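Local atomic coordinates of Lysine/ornithine decarboxylase (Selenomonas ruminantium, PDB entry 5GJO), a protein that decarboxylates L-lysine and L-ornithine with similar efficiency to give cadaverine and putrescine, using pyridoxal 5'-phosphate as cofactor. Residues G258-V272 with L339-Y353. The protein carries 2 engineered substitutions. Numbering follows the deposited sequence.
Sequences GRYMCGTAVNLVTSV and LKIGDKVLVTEMGSY. With PLP (pyridoxal-5'-phosphate), chain H.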
ATOM      1  N   GLY A 258     -14.990 -11.946  -5.331  1.00 12.25           N
ATOM      2  CA  GLY A 258     -13.848 -11.148  -5.737  1.00 11.46           C
ATOM      3  C   GLY A 258     -12.630 -12.076  -5.974  1.00 12.25           C
ATOM      4  O   GLY A 258     -12.286 -12.373  -7.114  1.00 13.02           O
ATOM      5  N   ARG A 259     -12.006 -12.517  -4.874  1.00 10.95           N
ATOM      6  CA  ARG A 259     -10.728 -13.268  -4.911  1.00 11.87           C
ATOM      7  C   ARG A 259     -10.709 -14.394  -5.917  1.00 10.72           C
ATOM      8  O   ARG A 259      -9.729 -14.606  -6.645  1.00 10.96           O
ATOM      9  CB  ARG A 259     -10.424 -13.839  -3.510  1.00 11.29           C
ATOM     10  CG  ARG A 259      -8.986 -14.302  -3.361  1.00 11.92           C
ATOM     11  CD  ARG A 259      -8.857 -15.012  -2.022  1.00 11.69           C
ATOM     12  NE  ARG A 259      -9.059 -14.128  -0.886  1.00 13.10           N
ATOM     13  CZ  ARG A 259      -8.183 -13.280  -0.391  1.00 13.85           C
ATOM     14  NH1 ARG A 259      -6.957 -13.168  -0.879  1.00 13.20           N
ATOM     15  NH2 ARG A 259      -8.524 -12.566   0.688  1.00 13.54           N
ATOM     16  N   TYR A 260     -11.789 -15.135  -5.930  1.00 10.72           N
ATOM     17  CA  TYR A 260     -11.866 -16.365  -6.695  1.00 10.28           C
ATOM     18  C   TYR A 260     -11.745 -16.118  -8.212  1.00 10.29           C
ATOM     19  O   TYR A 260     -11.187 -16.914  -8.910  1.00 12.22           O
ATOM     20  CB  TYR A 260     -13.154 -17.149  -6.341  1.00 10.86           C
ATOM     21  CG  TYR A 260     -13.569 -18.144  -7.396  1.00 11.24           C
ATOM     22  CD1 TYR A 260     -13.053 -19.416  -7.430  1.00 12.64           C
ATOM     23  CD2 TYR A 260     -14.410 -17.765  -8.413  1.00 12.78           C
ATOM     24  CE1 TYR A 260     -13.409 -20.302  -8.435  1.00 14.90           C
ATOM     25  CE2 TYR A 260     -14.766 -18.643  -9.420  1.00 13.96           C
ATOM     26  CZ  TYR A 260     -14.267 -19.912  -9.424  1.00 13.16           C
ATOM     27  OH  TYR A 260     -14.615 -20.763 -10.431  1.00 14.83           O
ATOM     28  N   MET A 261     -12.349 -15.047  -8.702  1.00 10.71           N
ATOM     29  CA  MET A 261     -12.538 -14.904 -10.139  1.00 11.75           C
ATOM     30  C   MET A 261     -11.187 -14.820 -10.865  1.00 12.15           C
ATOM     31  O   MET A 261     -11.048 -15.461 -11.902  1.00 12.49           O
ATOM     32  CB  MET A 261     -13.419 -13.693 -10.467  1.00 13.34           C
ATOM     33  CG  MET A 261     -14.043 -13.719 -11.851  1.00 12.56           C
ATOM     34  SD  MET A 261     -15.133 -15.142 -12.049  1.00 16.07           S
ATOM     35  CE  MET A 261     -16.508 -14.746 -10.969  1.00 17.49           C
ATOM     36  N   CYS A 262     -10.214 -14.076 -10.321  1.00 11.47           N
ATOM     37  CA  CYS A 262      -8.929 -13.906 -11.021  1.00 12.36           C
ATOM     38  C   CYS A 262      -7.745 -14.459 -10.267  1.00 12.33           C
ATOM     39  O   CYS A 262      -6.641 -14.381 -10.773  1.00 10.64           O
ATOM     40  CB  CYS A 262      -8.686 -12.443 -11.352  1.00 15.34           C
ATOM     41  SG  CYS A 262     -10.089 -11.584 -12.052  1.00 15.29           S
ATOM     42  N   GLY A 263      -7.926 -14.930  -9.016  1.00 12.44           N
ATOM     43  CA  GLY A 263      -6.789 -15.274  -8.211  1.00 12.47           C
ATOM     44  C   GLY A 263      -5.866 -16.250  -8.885  1.00 10.53           C
ATOM     45  O   GLY A 263      -4.622 -16.063  -8.905  1.00  9.73           O
ATOM     46  N   THR A 264      -6.472 -17.257  -9.469  1.00 10.35           N
ATOM     47  CA  THR A 264      -5.721 -18.335 -10.116  1.00 10.98           C
ATOM     48  C   THR A 264      -5.473 -18.050 -11.644  1.00 11.95           C
ATOM     49  O   THR A 264      -5.064 -18.931 -12.374  1.00 12.85           O
ATOM     50  CB  THR A 264      -6.481 -19.647 -10.082  1.00 12.66           C
ATOM     51  OG1 THR A 264      -7.823 -19.426 -10.472  1.00 11.99           O
ATOM     52  CG2 THR A 264      -6.436 -20.172  -8.624  1.00 13.68           C
ATOM     53  N   ALA A 265      -5.690 -16.827 -12.096  1.00 11.02           N
ATOM     54  CA  ALA A 265      -5.540 -16.455 -13.477  1.00 12.38           C
ATOM     55  C   ALA A 265      -4.368 -15.531 -13.783  1.00 12.76           C
ATOM     56  O   ALA A 265      -4.269 -15.049 -14.902  1.00 12.54           O
ATOM     57  CB  ALA A 265      -6.816 -15.828 -13.975  1.00 13.82           C
ATOM     58  N   VAL A 266      -3.535 -15.179 -12.800  1.00 12.03           N
ATOM     59  CA  VAL A 266      -2.507 -14.168 -12.929  1.00 11.24           C
ATOM     60  C   VAL A 266      -1.190 -14.682 -12.322  1.00 11.92           C
ATOM     61  O   VAL A 266      -1.227 -15.342 -11.241  1.00 11.33           O
ATOM     62  CB  VAL A 266      -2.941 -12.850 -12.284  1.00 12.69           C
ATOM     63  CG1 VAL A 266      -1.885 -11.780 -12.497  1.00 13.08           C
ATOM     64  CG2 VAL A 266      -4.292 -12.394 -12.781  1.00 13.51           C
ATOM     65  N   ASN A 267      -0.071 -14.440 -12.992  1.00 11.95           N
ATOM     66  CA  ASN A 267       1.257 -14.770 -12.491  1.00 11.57           C
ATOM     67  C   ASN A 267       2.077 -13.478 -12.473  1.00 11.37           C
ATOM     68  O   ASN A 267       1.848 -12.614 -13.259  1.00 11.34           O
ATOM     69  CB  ASN A 267       2.013 -15.760 -13.388  1.00 12.34           C
ATOM     70  CG  ASN A 267       1.448 -17.174 -13.389  1.00 12.38           C
ATOM     71  OD1 ASN A 267       1.984 -18.042 -14.055  1.00 10.70           O
ATOM     72  ND2 ASN A 267       0.375 -17.399 -12.657  1.00 11.07           N
ATOM     73  N   LEU A 268       3.012 -13.380 -11.545  1.00 10.13           N
ATOM     74  CA  LEU A 268       4.027 -12.339 -11.527  1.00 10.68           C
ATOM     75  C   LEU A 268       5.339 -12.840 -12.010  1.00 10.72           C
ATOM     76  O   LEU A 268       5.836 -13.946 -11.561  1.00 11.59           O
ATOM     77  CB  LEU A 268       4.253 -11.807 -10.115  1.00 11.55           C
ATOM     78  CG  LEU A 268       5.370 -10.813  -9.920  1.00 13.57           C
ATOM     79  CD1 LEU A 268       5.018  -9.456 -10.521  1.00 14.66           C
ATOM     80  CD2 LEU A 268       5.529 -10.675  -8.396  1.00 13.73           C
ATOM     81  N   VAL A 269       5.973 -12.072 -12.882  1.00 10.51           N
ATOM     82  CA  VAL A 269       7.358 -12.344 -13.338  1.00 10.79           C
ATOM     83  C   VAL A 269       8.264 -11.218 -12.840  1.00 11.72           C
ATOM     84  O   VAL A 269       8.014 -10.022 -13.120  1.00 12.41           O
ATOM     85  CB  VAL A 269       7.487 -12.425 -14.863  1.00 11.91           C
ATOM     86  CG1 VAL A 269       8.900 -12.826 -15.253  1.00 13.14           C
ATOM     87  CG2 VAL A 269       6.487 -13.479 -15.430  1.00 12.57           C
ATOM     88  N   THR A 270       9.257 -11.599 -12.089  1.00 11.37           N
ATOM     89  CA  THR A 270      10.171 -10.660 -11.446  1.00 12.05           C
ATOM     90  C   THR A 270      11.594 -11.125 -11.611  1.00 12.91           C
ATOM     91  O   THR A 270      11.864 -12.348 -11.583  1.00 15.71           O
ATOM     92  CB  THR A 270       9.717 -10.343 -10.020  1.00 12.66           C
ATOM     93  OG1 THR A 270      10.660  -9.475  -9.390  1.00 12.75           O
ATOM     94  CG2 THR A 270       9.626 -11.578  -9.180  1.00 14.94           C
ATOM     95  N   SER A 271      12.523 -10.189 -11.751  1.00 13.71           N
ATOM     96  CA  SER A 271      13.956 -10.538 -11.897  1.00 13.31           C
ATOM     97  C   SER A 271      14.717 -10.391 -10.586  1.00 14.87           C
ATOM     98  O   SER A 271      14.442  -9.468  -9.782  1.00 11.85           O
ATOM     99  CB  SER A 271      14.648  -9.636 -12.916  1.00 15.22           C
ATOM    100  OG  SER A 271      14.092  -9.836 -14.190  1.00 15.28           O
ATOM    101  N   VAL A 272      15.722 -11.244 -10.458  1.00 13.10           N
ATOM    102  CA  VAL A 272      16.808 -11.072  -9.466  1.00 14.74           C
ATOM    103  C   VAL A 272      17.701  -9.905  -9.934  1.00 13.20           C
ATOM    104  O   VAL A 272      18.304  -9.925 -11.010  1.00 13.94           O
ATOM    105  CB  VAL A 272      17.665 -12.370  -9.277  1.00 14.41           C
ATOM    106  CG1 VAL A 272      18.821 -12.150  -8.247  1.00 15.93           C
ATOM    107  CG2 VAL A 272      16.738 -13.492  -8.879  1.00 14.67           C
ATOM    108  N   LEU A 339      20.773 -18.842  -7.554  1.00 16.18           N
ATOM    109  CA  LEU A 339      20.342 -17.881  -8.562  1.00 16.03           C
ATOM    110  C   LEU A 339      21.393 -16.769  -8.825  1.00 16.79           C
ATOM    111  O   LEU A 339      22.235 -16.494  -7.957  1.00 18.15           O
ATOM    112  CB  LEU A 339      18.991 -17.224  -8.113  1.00 16.17           C
ATOM    113  CG  LEU A 339      17.850 -18.169  -7.803  1.00 16.41           C
ATOM    114  CD1 LEU A 339      16.630 -17.394  -7.301  1.00 16.71           C
ATOM    115  CD2 LEU A 339      17.494 -18.996  -9.014  1.00 19.37           C
ATOM    116  N   LYS A 340      21.310 -16.162  -9.991  1.00 18.53           N
ATOM    117  CA  LYS A 340      22.233 -15.100 -10.394  1.00 21.18           C
ATOM    118  C   LYS A 340      21.425 -13.910 -10.829  1.00 19.30           C
ATOM    119  O   LYS A 340      20.250 -14.046 -11.239  1.00 17.42           O
ATOM    120  CB  LYS A 340      23.062 -15.488 -11.592  1.00 24.84           C
ATOM    121  CG  LYS A 340      23.587 -16.889 -11.631  1.00 36.96           C
ATOM    122  CD  LYS A 340      24.828 -17.038 -10.804  1.00 46.71           C
ATOM    123  CE  LYS A 340      25.397 -18.457 -10.945  1.00 52.80           C
ATOM    124  NZ  LYS A 340      26.869 -18.346 -11.049  1.00 57.65           N
ATOM    125  N   ILE A 341      22.056 -12.744 -10.766  1.00 17.25           N
ATOM    126  CA  ILE A 341      21.453 -11.514 -11.243  1.00 17.17           C
ATOM    127  C   ILE A 341      20.982 -11.728 -12.677  1.00 19.21           C
ATOM    128  O   ILE A 341      21.720 -12.340 -13.507  1.00 16.43           O
ATOM    129  CB  ILE A 341      22.441 -10.355 -11.189  1.00 17.97           C
ATOM    130  CG1 ILE A 341      22.680 -10.005  -9.725  1.00 18.02           C
ATOM    131  CG2 ILE A 341      21.896  -9.135 -11.974  1.00 17.92           C
ATOM    132  CD1 ILE A 341      23.728  -8.906  -9.526  1.00 19.81           C
ATOM    133  N   GLY A 342      19.744 -11.278 -12.966  1.00 17.19           N
ATOM    134  CA  GLY A 342      19.169 -11.482 -14.297  1.00 17.03           C
ATOM    135  C   GLY A 342      18.251 -12.703 -14.425  1.00 15.29           C
ATOM    136  O   GLY A 342      17.432 -12.750 -15.383  1.00 17.05           O
ATOM    137  N   ASP A 343      18.329 -13.680 -13.482  1.00 16.16           N
ATOM    138  CA  ASP A 343      17.403 -14.825 -13.447  1.00 15.26           C
ATOM    139  C   ASP A 343      15.995 -14.283 -13.147  1.00 16.14           C
ATOM    140  O   ASP A 343      15.844 -13.270 -12.413  1.00 14.48           O
ATOM    141  CB  ASP A 343      17.770 -15.891 -12.399  1.00 14.89           C
ATOM    142  CG  ASP A 343      19.069 -16.693 -12.748  1.00 18.52           C
ATOM    143  OD1 ASP A 343      19.551 -16.594 -13.878  1.00 19.74           O
ATOM    144  OD2 ASP A 343      19.514 -17.434 -11.845  1.00 17.14           O
ATOM    145  N   LYS A 344      14.993 -14.889 -13.765  1.00 13.18           N
ATOM    146  CA  LYS A 344      13.617 -14.548 -13.480  1.00 15.73           C
ATOM    147  C   LYS A 344      13.035 -15.610 -12.576  1.00 15.81           C
ATOM    148  O   LYS A 344      13.325 -16.766 -12.726  1.00 16.04           O
ATOM    149  CB  LYS A 344      12.778 -14.429 -14.751  1.00 16.86           C
ATOM    150  CG  LYS A 344      13.065 -13.183 -15.571  1.00 22.25           C
ATOM    151  CD  LYS A 344      14.355 -13.358 -16.332  1.00 26.12           C
ATOM    152  CE  LYS A 344      14.712 -12.125 -17.126  1.00 34.11           C
ATOM    153  NZ  LYS A 344      15.342 -11.029 -16.337  1.00 37.01           N
ATOM    154  N   VAL A 345      12.236 -15.174 -11.624  1.00 12.81           N
ATOM    155  CA  VAL A 345      11.417 -16.057 -10.835  1.00 14.27           C
ATOM    156  C   VAL A 345       9.957 -15.801 -11.139  1.00 13.30           C
ATOM    157  O   VAL A 345       9.569 -14.715 -11.686  1.00 13.76           O
ATOM    158  CB  VAL A 345      11.682 -15.953  -9.298  1.00 13.38           C
ATOM    159  CG1 VAL A 345      13.124 -16.352  -9.014  1.00 16.82           C
ATOM    160  CG2 VAL A 345      11.316 -14.608  -8.716  1.00 14.07           C
ATOM    161  N   LEU A 346       9.166 -16.800 -10.770  1.00 12.92           N
ATOM    162  CA  LEU A 346       7.727 -16.778 -11.075  1.00 12.01           C
ATOM    163  C   LEU A 346       6.874 -16.928  -9.855  1.00 11.52           C
ATOM    164  O   LEU A 346       7.092 -17.842  -9.073  1.00 12.35           O
ATOM    165  CB  LEU A 346       7.398 -17.871 -12.097  1.00 11.75           C
ATOM    166  CG  LEU A 346       5.931 -18.063 -12.529  1.00 13.06           C
ATOM    167  CD1 LEU A 346       5.482 -16.956 -13.460  1.00 13.92           C
ATOM    168  CD2 LEU A 346       5.659 -19.464 -13.183  1.00 13.42           C
ATOM    169  N   VAL A 347       5.864 -16.053  -9.690  1.00 12.26           N
ATOM    170  CA  VAL A 347       4.942 -16.197  -8.609  1.00 10.89           C
ATOM    171  C   VAL A 347       3.535 -16.451  -9.175  1.00 11.60           C
ATOM    172  O   VAL A 347       3.025 -15.658 -10.031  1.00 11.86           O
ATOM    173  CB  VAL A 347       4.896 -14.967  -7.672  1.00 11.25           C
ATOM    174  CG1 VAL A 347       4.037 -15.240  -6.445  1.00 11.77           C
ATOM    175  CG2 VAL A 347       6.290 -14.637  -7.226  1.00 12.59           C
ATOM    176  N   THR A 348       2.917 -17.539  -8.740  1.00 10.30           N
ATOM    177  CA  THR A 348       1.611 -18.015  -9.306  1.00 10.64           C
ATOM    178  C   THR A 348       0.471 -17.567  -8.385  1.00 11.13           C
ATOM    179  O   THR A 348       0.758 -17.115  -7.265  1.00 11.70           O
ATOM    180  CB  THR A 348       1.554 -19.519  -9.631  1.00 12.16           C
ATOM    181  OG1 THR A 348       1.903 -20.323  -8.452  1.00 14.42           O
ATOM    182  CG2 THR A 348       2.472 -19.786 -10.757  1.00 12.78           C
ATOM    183  N   GLU A 349      -0.779 -17.709  -8.823  1.00 10.20           N
ATOM    184  CA  GLU A 349      -1.942 -17.384  -7.999  1.00 11.14           C
ATOM    185  C   GLU A 349      -1.805 -15.972  -7.384  1.00 12.07           C
ATOM    186  O   GLU A 349      -2.060 -15.786  -6.165  1.00 11.04           O
ATOM    187  CB  GLU A 349      -2.193 -18.459  -6.915  1.00 12.07           C
ATOM    188  CG  GLU A 349      -2.596 -19.848  -7.520  1.00 14.19           C
ATOM    189  CD  GLU A 349      -1.432 -20.634  -8.054  1.00 15.97           C
ATOM    190  OE1 GLU A 349      -0.435 -20.865  -7.352  1.00 15.72           O
ATOM    191  OE2 GLU A 349      -1.468 -21.050  -9.221  1.00 17.76           O
ATOM    192  N   MET A 350      -1.483 -15.025  -8.249  1.00 11.24           N
ATOM    193  CA  MET A 350      -1.236 -13.651  -7.873  1.00 13.73           C
ATOM    194  C   MET A 350      -2.299 -12.650  -8.330  1.00 11.92           C
ATOM    195  O   MET A 350      -2.057 -11.489  -8.382  1.00 14.14           O
ATOM    196  CB  MET A 350       0.161 -13.242  -8.315  1.00 16.85           C
ATOM    197  CG  MET A 350       1.156 -13.225  -7.181  1.00 23.08           C
ATOM    198  SD  MET A 350       1.975 -11.667  -7.079  1.00 25.21           S
ATOM    199  CE  MET A 350       2.831 -11.629  -5.515  1.00 20.80           C
ATOM    200  N   GLY A 351      -3.475 -13.146  -8.661  1.00 11.44           N
ATOM    201  CA  GLY A 351      -4.462 -12.361  -9.281  1.00 11.30           C
ATOM    202  C   GLY A 351      -5.311 -11.475  -8.392  1.00 12.14           C
ATOM    203  O   GLY A 351      -6.009 -10.566  -8.938  1.00 16.01           O
ATOM    204  N   SER A 352      -5.330 -11.714  -7.092  1.00 11.42           N
ATOM    205  CA  SER A 352      -6.308 -11.028  -6.237  1.00 11.45           C
ATOM    206  C   SER A 352      -5.740 -10.351  -5.005  1.00 10.54           C
ATOM    207  O   SER A 352      -4.945 -10.938  -4.296  1.00 11.68           O
ATOM    208  CB  SER A 352      -7.399 -11.969  -5.764  1.00 11.52           C
ATOM    209  OG  SER A 352      -8.048 -12.509  -6.882  1.00 12.44           O
ATOM    210  N   TYR A 353      -6.130  -9.084  -4.797  1.00 10.26           N
ATOM    211  CA  TYR A 353      -5.620  -8.330  -3.635  1.00 10.92           C
ATOM    212  C   TYR A 353      -4.072  -8.225  -3.604  1.00 12.77           C
ATOM    213  O   TYR A 353      -3.432  -8.380  -2.579  1.00 13.22           O
ATOM    214  CB  TYR A 353      -6.199  -8.812  -2.321  1.00 11.94           C
ATOM    215  CG  TYR A 353      -7.735  -8.843  -2.345  1.00 11.85           C
ATOM    216  CD1 TYR A 353      -8.482  -7.669  -2.369  1.00 13.12           C
ATOM    217  CD2 TYR A 353      -8.413 -10.035  -2.378  1.00 13.05           C
ATOM    218  CE1 TYR A 353      -9.844  -7.737  -2.396  1.00 14.03           C
ATOM    219  CE2 TYR A 353      -9.801 -10.133  -2.413  1.00 14.07           C
ATOM    220  CZ  TYR A 353     -10.534  -8.944  -2.447  1.00 12.96           C
ATOM    221  OH  TYR A 353     -11.925  -8.949  -2.483  1.00 12.63           O
TER
HETATM  222  N1  PLP H 406     -18.323  -8.158  -1.958  1.00 35.98           N
HETATM  223  C2  PLP H 406     -18.121  -7.375  -0.871  1.00 46.50           C
HETATM  224  C2A PLP H 406     -19.212  -6.452  -0.398  1.00 49.94           C
HETATM  225  C3  PLP H 406     -16.826  -7.423  -0.147  1.00 39.68           C
HETATM  226  O3  PLP H 406     -16.600  -6.645   0.948  1.00 32.07           O
HETATM  227  C4  PLP H 406     -15.791  -8.349  -0.657  1.00 37.42           C
HETATM  228  C4A PLP H 406     -14.469  -8.468  -0.003  1.00 42.13           C
HETATM  229  O4A PLP H 406     -14.037  -7.547   0.671  1.00 35.07           O
HETATM  230  C5  PLP H 406     -16.137  -9.152  -1.855  1.00 35.06           C
HETATM  231  C6  PLP H 406     -17.395  -9.005  -2.436  1.00 31.96           C
HETATM  232  C5A PLP H 406     -15.135 -10.121  -2.439  1.00 29.43           C
HETATM  233  O4P PLP H 406     -14.660 -10.989  -1.412  1.00 17.35           O
HETATM  234  P   PLP H 406     -13.759 -12.271  -1.779  1.00 12.30           P
HETATM  235  O1P PLP H 406     -14.667 -13.123  -2.633  1.00 11.87           O
HETATM  236  O2P PLP H 406     -13.419 -12.874  -0.437  1.00 15.03           O
HETATM  237  O3P PLP H 406     -12.578 -11.687  -2.518  1.00 13.73           O
HETATM  238  O   HOH W   1     -10.056 -11.776  -8.653  1.00 16.83           O
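Leu268 and Val347, a hydrogen-bonded pair, join antiparallel strands in the mixed beta sheet of this class-II decarboxylase, next to the short helix 259-263 that leads out of its TIM-type barrel. Main-chain bonds continue through Thr270 and Val345 to Val272, whose N and O bind Asp343 O and Gly342 N at the type II turn. Beyond the strand, Met350 N (3.0 Å) and Asn267 ND2 reach Val266 O from opposite faces of its carbonyl plane; Leu7 N and Phe5 O also hold the Asn267 amide.

Among apolar contacts, Met350 SD rests against Leu268 CB at 3.8 Å, whereas Leu346 CD1 meets Val269 CG2 on the face covered by helix 9-18.

Bent at chi2 and chi4 (77° and 80°), the Lys344 chain curls back until NZ donates to Gly342 O (2.9 Å) and Ser271 OG (2.8 Å), the latter also bonded to Thr21. A methionine in its place would probably leave both oxygens without the ammonium donor. Ser352 OG donates to Arg259 O (2.7 Å). Tyr353 CD2 lies over one guanidinium face of Arg259, offset toward the rim, with NH1 salt-bridged to Asp300. Arg259 N (2.6 Å) and Tyr353 OH (2.8 Å) both grip PLP O3P.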